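PDB 3R6H: enoyl-CoA hydratase, EchA3 from Mycobacterium marinum M, which probably acts as a lyase of the enoyl-CoA hydratase/isomerase family in lipid metabolism. Local coordinates for residues A[24-29]-A[57-62]; A[105-110]-A[127-132]. All coordinates share one frame; numbering follows the deposited sequence.

Contact 1. Residues A[24-29]-A[57-62]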
# COMPACT_ATOMS: atom_id res chain seq x y z
N LYS A 24 8.99 -21.57 26.73
CA LYS A 24 8.03 -20.55 27.13
C LYS A 24 7.46 -19.83 25.88
O LYS A 24 6.84 -20.48 25.05
CB LYS A 24 8.68 -19.58 28.11
CG LYS A 24 9.21 -20.30 29.36
CD LYS A 24 9.92 -19.36 30.32
CE LYS A 24 10.36 -20.15 31.55
NZ LYS A 24 11.38 -19.43 32.35
N VAL A 25 7.69 -18.52 25.75
CA VAL A 25 7.09 -17.75 24.65
C VAL A 25 8.14 -17.18 23.67
O VAL A 25 7.89 -16.22 22.94
CB VAL A 25 6.11 -16.68 25.18
CG1 VAL A 25 4.87 -17.37 25.80
CG2 VAL A 25 6.78 -15.73 26.17
N ASN A 26 9.31 -17.83 23.62
CA ASN A 26 10.39 -17.49 22.68
C ASN A 26 10.75 -16.01 22.68
O ASN A 26 10.95 -15.40 21.62
CB ASN A 26 10.03 -17.91 21.23
CG ASN A 26 9.95 -19.41 21.02
OD1 ASN A 26 10.59 -20.20 21.74
ND2 ASN A 26 9.16 -19.82 20.03
N VAL A 27 10.87 -15.42 23.86
CA VAL A 27 11.31 -14.02 23.93
C VAL A 27 12.66 -13.85 23.26
O VAL A 27 13.56 -14.70 23.38
CB VAL A 27 11.32 -13.43 25.36
CG1 VAL A 27 9.86 -13.32 25.92
CG2 VAL A 27 12.24 -14.21 26.22
N LEU A 28 12.81 -12.72 22.56
CA LEU A 28 14.00 -12.42 21.81
C LEU A 28 14.96 -11.60 22.66
O LEU A 28 15.35 -10.49 22.30
CB LEU A 28 13.61 -11.70 20.50
CG LEU A 28 12.74 -12.59 19.59
CD1 LEU A 28 11.87 -11.81 18.56
CD2 LEU A 28 13.62 -13.62 18.88
N GLY A 29 15.34 -12.18 23.81
CA GLY A 29 16.40 -11.63 24.66
C GLY A 29 17.76 -12.00 24.09
O GLY A 29 17.86 -12.63 23.02
N HIS A 57 5.12 -24.71 19.59
CA HIS A 57 3.71 -25.06 19.42
C HIS A 57 2.71 -24.07 19.96
O HIS A 57 1.53 -24.14 19.61
CB HIS A 57 3.43 -26.49 19.95
CG HIS A 57 3.72 -27.52 18.93
ND1 HIS A 57 5.01 -27.90 18.61
CD2 HIS A 57 2.91 -28.20 18.09
CE1 HIS A 57 4.97 -28.79 17.63
NE2 HIS A 57 3.71 -28.99 17.30
N ARG A 58 3.15 -23.15 20.81
CA ARG A 58 2.24 -22.20 21.41
C ARG A 58 2.35 -20.79 20.88
O ARG A 58 1.38 -20.03 20.97
CB ARG A 58 2.40 -22.22 22.91
CG ARG A 58 1.85 -23.55 23.47
CD ARG A 58 2.21 -23.75 24.93
NE ARG A 58 3.66 -23.85 25.10
CZ ARG A 58 4.48 -22.85 25.43
NH1 ARG A 58 4.01 -21.61 25.63
NH2 ARG A 58 5.78 -23.10 25.53
N VAL A 59 3.53 -20.42 20.36
CA VAL A 59 3.77 -19.05 19.88
C VAL A 59 4.78 -19.04 18.74
O VAL A 59 5.60 -19.93 18.63
CB VAL A 59 4.39 -18.10 20.97
CG1 VAL A 59 3.50 -18.00 22.25
CG2 VAL A 59 5.84 -18.51 21.34
N PHE A 60 4.76 -17.99 17.92
CA PHE A 60 5.93 -17.68 17.14
C PHE A 60 6.97 -17.03 18.08
O PHE A 60 8.01 -17.62 18.39
CB PHE A 60 5.62 -16.77 15.95
CG PHE A 60 6.82 -16.48 15.11
CD1 PHE A 60 7.48 -17.52 14.44
CD2 PHE A 60 7.32 -15.19 14.99
CE1 PHE A 60 8.63 -17.26 13.67
CE2 PHE A 60 8.46 -14.93 14.24
CZ PHE A 60 9.13 -15.96 13.57
N SER A 61 6.66 -15.83 18.56
CA SER A 61 7.43 -15.17 19.61
C SER A 61 6.59 -14.08 20.28
O SER A 61 5.87 -13.35 19.61
CB SER A 61 8.72 -14.59 19.06
OG SER A 61 9.40 -13.80 20.05
N GLY A 62 6.71 -13.96 21.60
CA GLY A 62 5.99 -12.91 22.32
C GLY A 62 6.66 -11.57 22.28
O GLY A 62 6.11 -10.60 22.77
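The guanidinium of Arg58 meets the 24-29 loop at its edge, with Lys24 N in its plane and Val25 CG1 near it. Arg58 NH2 donates to Lys24 O (2.9 Å) on a lone pair in the carbonyl plane, although that oxygen is tilted 24° from the guanidinium plane; NH1 adds a weak bond to it. A bend at chi3 (-64°) turns the arginine chain back to this carbonyl, which also receives Asn56 ND2. The second flat group, the Asn26 amide, uses an N-H almost straight: Phe60 O lies in the amide plane, 3.0 Å from Asn26 ND2. Beside it, Val25 and Val59 cross obliquely, with Val25 CG1 and Val59 CG1 3.9 Å apart. Gly62 N donates to Val25 O (2.9 Å). Ser61 OG donates to Asn26 O (2.7 Å) from above the carbonyl plane; its hydroxyl lies anti to the backbone N (chi1 172°) and also accepts Gly63 N. Leu28 CD1 packs 3.5 Å from that OG. In the crotonase-like fold the loop after strand 50-54 probably leads to the active site; here three consecutive carbonyls, of Lys24, Val25 and Asn26, bond to it, holding its irregular shape by polar bonds more than by apolar packing.

Contact 2. Residues A[105-110]-A[127-132]. With K (potassium ion), chain B.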
# COMPACT_ATOMS: atom_id res chain seq x y z
N HIS A 105 1.08 -17.07 18.03
CA HIS A 105 1.04 -15.59 17.97
C HIS A 105 2.38 -14.90 17.81
O HIS A 105 3.40 -15.43 18.21
CB HIS A 105 0.15 -14.98 19.04
CG HIS A 105 0.74 -14.84 20.39
ND1 HIS A 105 0.01 -14.31 21.44
CD2 HIS A 105 1.98 -15.09 20.89
CE1 HIS A 105 0.77 -14.26 22.52
NE2 HIS A 105 1.96 -14.76 22.22
N ALA A 106 2.37 -13.72 17.20
CA ALA A 106 3.59 -12.95 16.95
C ALA A 106 3.34 -11.55 17.45
O ALA A 106 2.55 -10.83 16.86
CB ALA A 106 3.94 -12.92 15.44
N ILE A 107 4.01 -11.19 18.54
CA ILE A 107 3.73 -9.93 19.25
C ILE A 107 4.99 -9.07 19.29
O ILE A 107 6.10 -9.56 19.60
CB ILE A 107 3.24 -10.18 20.71
CG1 ILE A 107 2.03 -11.10 20.72
CG2 ILE A 107 2.95 -8.84 21.41
CD1 ILE A 107 0.82 -10.56 19.98
N ALA A 108 4.81 -7.79 18.94
CA ALA A 108 5.85 -6.77 19.10
C ALA A 108 7.11 -7.19 18.32
O ALA A 108 7.00 -7.41 17.11
CB ALA A 108 6.12 -6.49 20.57
N MET A 109 8.28 -7.39 18.95
CA MET A 109 9.43 -7.88 18.17
C MET A 109 9.16 -9.22 17.45
O MET A 109 9.75 -9.48 16.40
CB MET A 109 10.71 -7.96 19.03
CG MET A 109 11.98 -8.34 18.27
SD MET A 109 12.54 -7.08 17.09
CE MET A 109 12.84 -8.11 15.66
N GLY A 110 8.25 -10.05 17.95
CA GLY A 110 7.87 -11.27 17.26
C GLY A 110 7.19 -10.95 15.93
O GLY A 110 7.40 -11.64 14.93
N ASN A 127 -2.84 -14.53 16.48
CA ASN A 127 -2.79 -13.07 16.55
C ASN A 127 -1.43 -12.52 16.18
O ASN A 127 -0.38 -13.07 16.58
CB ASN A 127 -3.19 -12.56 17.94
CG ASN A 127 -4.64 -12.81 18.27
OD1 ASN A 127 -5.52 -12.66 17.42
ND2 ASN A 127 -4.91 -13.13 19.56
N VAL A 128 -1.45 -11.40 15.46
CA VAL A 128 -0.24 -10.68 15.08
C VAL A 128 -0.49 -9.23 15.50
O VAL A 128 -1.49 -8.65 15.11
CB VAL A 128 0.07 -10.73 13.57
CG1 VAL A 128 1.41 -10.00 13.30
CG2 VAL A 128 0.11 -12.22 13.08
N GLN A 129 0.38 -8.68 16.33
CA GLN A 129 0.13 -7.39 16.96
C GLN A 129 1.40 -6.72 17.39
O GLN A 129 2.25 -7.36 18.00
CB GLN A 129 -0.74 -7.58 18.20
CG GLN A 129 -1.17 -6.28 18.85
CD GLN A 129 -1.73 -6.45 20.25
OE1 GLN A 129 -1.52 -7.47 20.91
NE2 GLN A 129 -2.40 -5.41 20.73
N ALA A 130 1.55 -5.46 17.03
CA ALA A 130 2.56 -4.59 17.65
C ALA A 130 1.85 -3.92 18.83
O ALA A 130 1.15 -2.94 18.66
CB ALA A 130 3.06 -3.55 16.63
N ASN A 131 1.98 -4.49 20.01
CA ASN A 131 1.23 -4.05 21.15
C ASN A 131 1.87 -2.93 21.95
O ASN A 131 1.36 -2.57 22.98
CB ASN A 131 0.95 -5.24 22.09
CG ASN A 131 2.18 -5.70 22.86
OD1 ASN A 131 3.31 -5.60 22.38
ND2 ASN A 131 1.95 -6.25 24.08
N GLU A 132 2.97 -2.37 21.44
CA GLU A 132 3.75 -1.38 22.16
C GLU A 132 2.91 -0.25 22.74
O GLU A 132 3.01 0.05 23.93
CB GLU A 132 4.82 -0.81 21.25
CG GLU A 132 6.05 -1.67 21.00
CD GLU A 132 5.92 -2.84 19.99
OE1 GLU A 132 4.82 -3.15 19.53
OE2 GLU A 132 6.98 -3.44 19.70
K K B . 9.54 -2.55 20.58
O HOH W 1 -2.26 -12.61 21.47
O HOH W 2 8.94 -4.17 22.48
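The Glu132 carboxylate rests on the Ala108 methyl, Glu132 OE2 lying 3.3 Å from Ala108 CB, and the same oxygen binds a potassium ion at 2.9 Å. Water 2 is a further ligand of that ion. A bend at chi2 (78°) curls the glutamate chain back and brings the carboxylate over Ala108. Beside it, the Asn131 side chain crosses that of Ile107 at about a right angle, with Asn131 OD1 3.4 Å from Ile107 CG2. The other branch of Ile107 runs alongside Gln129, and its CD1 reaches Gln129 CB at 3.8 Å; Gln129 NE2 is hydrogen-bonded to Ala163 O.

These groups are set in place by a short parallel strand pair, in which Ala106 faces Val128 and Ile107 faces Gln129. Ala106 N bonds Asn127 O, Gln129 N bonds Ala106 O (3.1 Å), and Ala108 N bonds Gln129 O (2.8 Å). At the start of the pair, water 1 joins His105 ND1 to Asn127 ND2, the latter bond weak, while Ile107 CG1 covers the centre of one face of the imidazole.

Ala108 sits at the N-cap position of helix 109-114, whose Leu114 packs on both Ala106 and Val128. Strand 128-129 lies between 105-107 and the antiparallel strand 165-166, where Thr165 touches Gln129, and 105-107 is joined by backbone hydrogen bonds to Phe60 and Ser61 of the 57-62 loop.

How the contacts relate
Contacts 1 and 2 have centres about 10 Å apart and share a border made by segments 57-62 and 105-110. Phe60 N and His105 O lie 2.9 Å apart and Ser61 O and Ile107 N 3.0 Å, both probable hydrogen bonds, so the order across runs from 24-29 through 57-62 and 105-110 to 127-132. Leu28 CD1 also packs 3.5 Å from Met109 CG. The potassium ion lies at the Glu132 end of contact 2, about 10 Å from the Leu28 side chain. In crotonase relatives the loop continuing from 57-62 and the start of the helix equivalent to 109-114 supply the oxyanion-hole N-H groups, consistent with an active site near the junction of the two contacts.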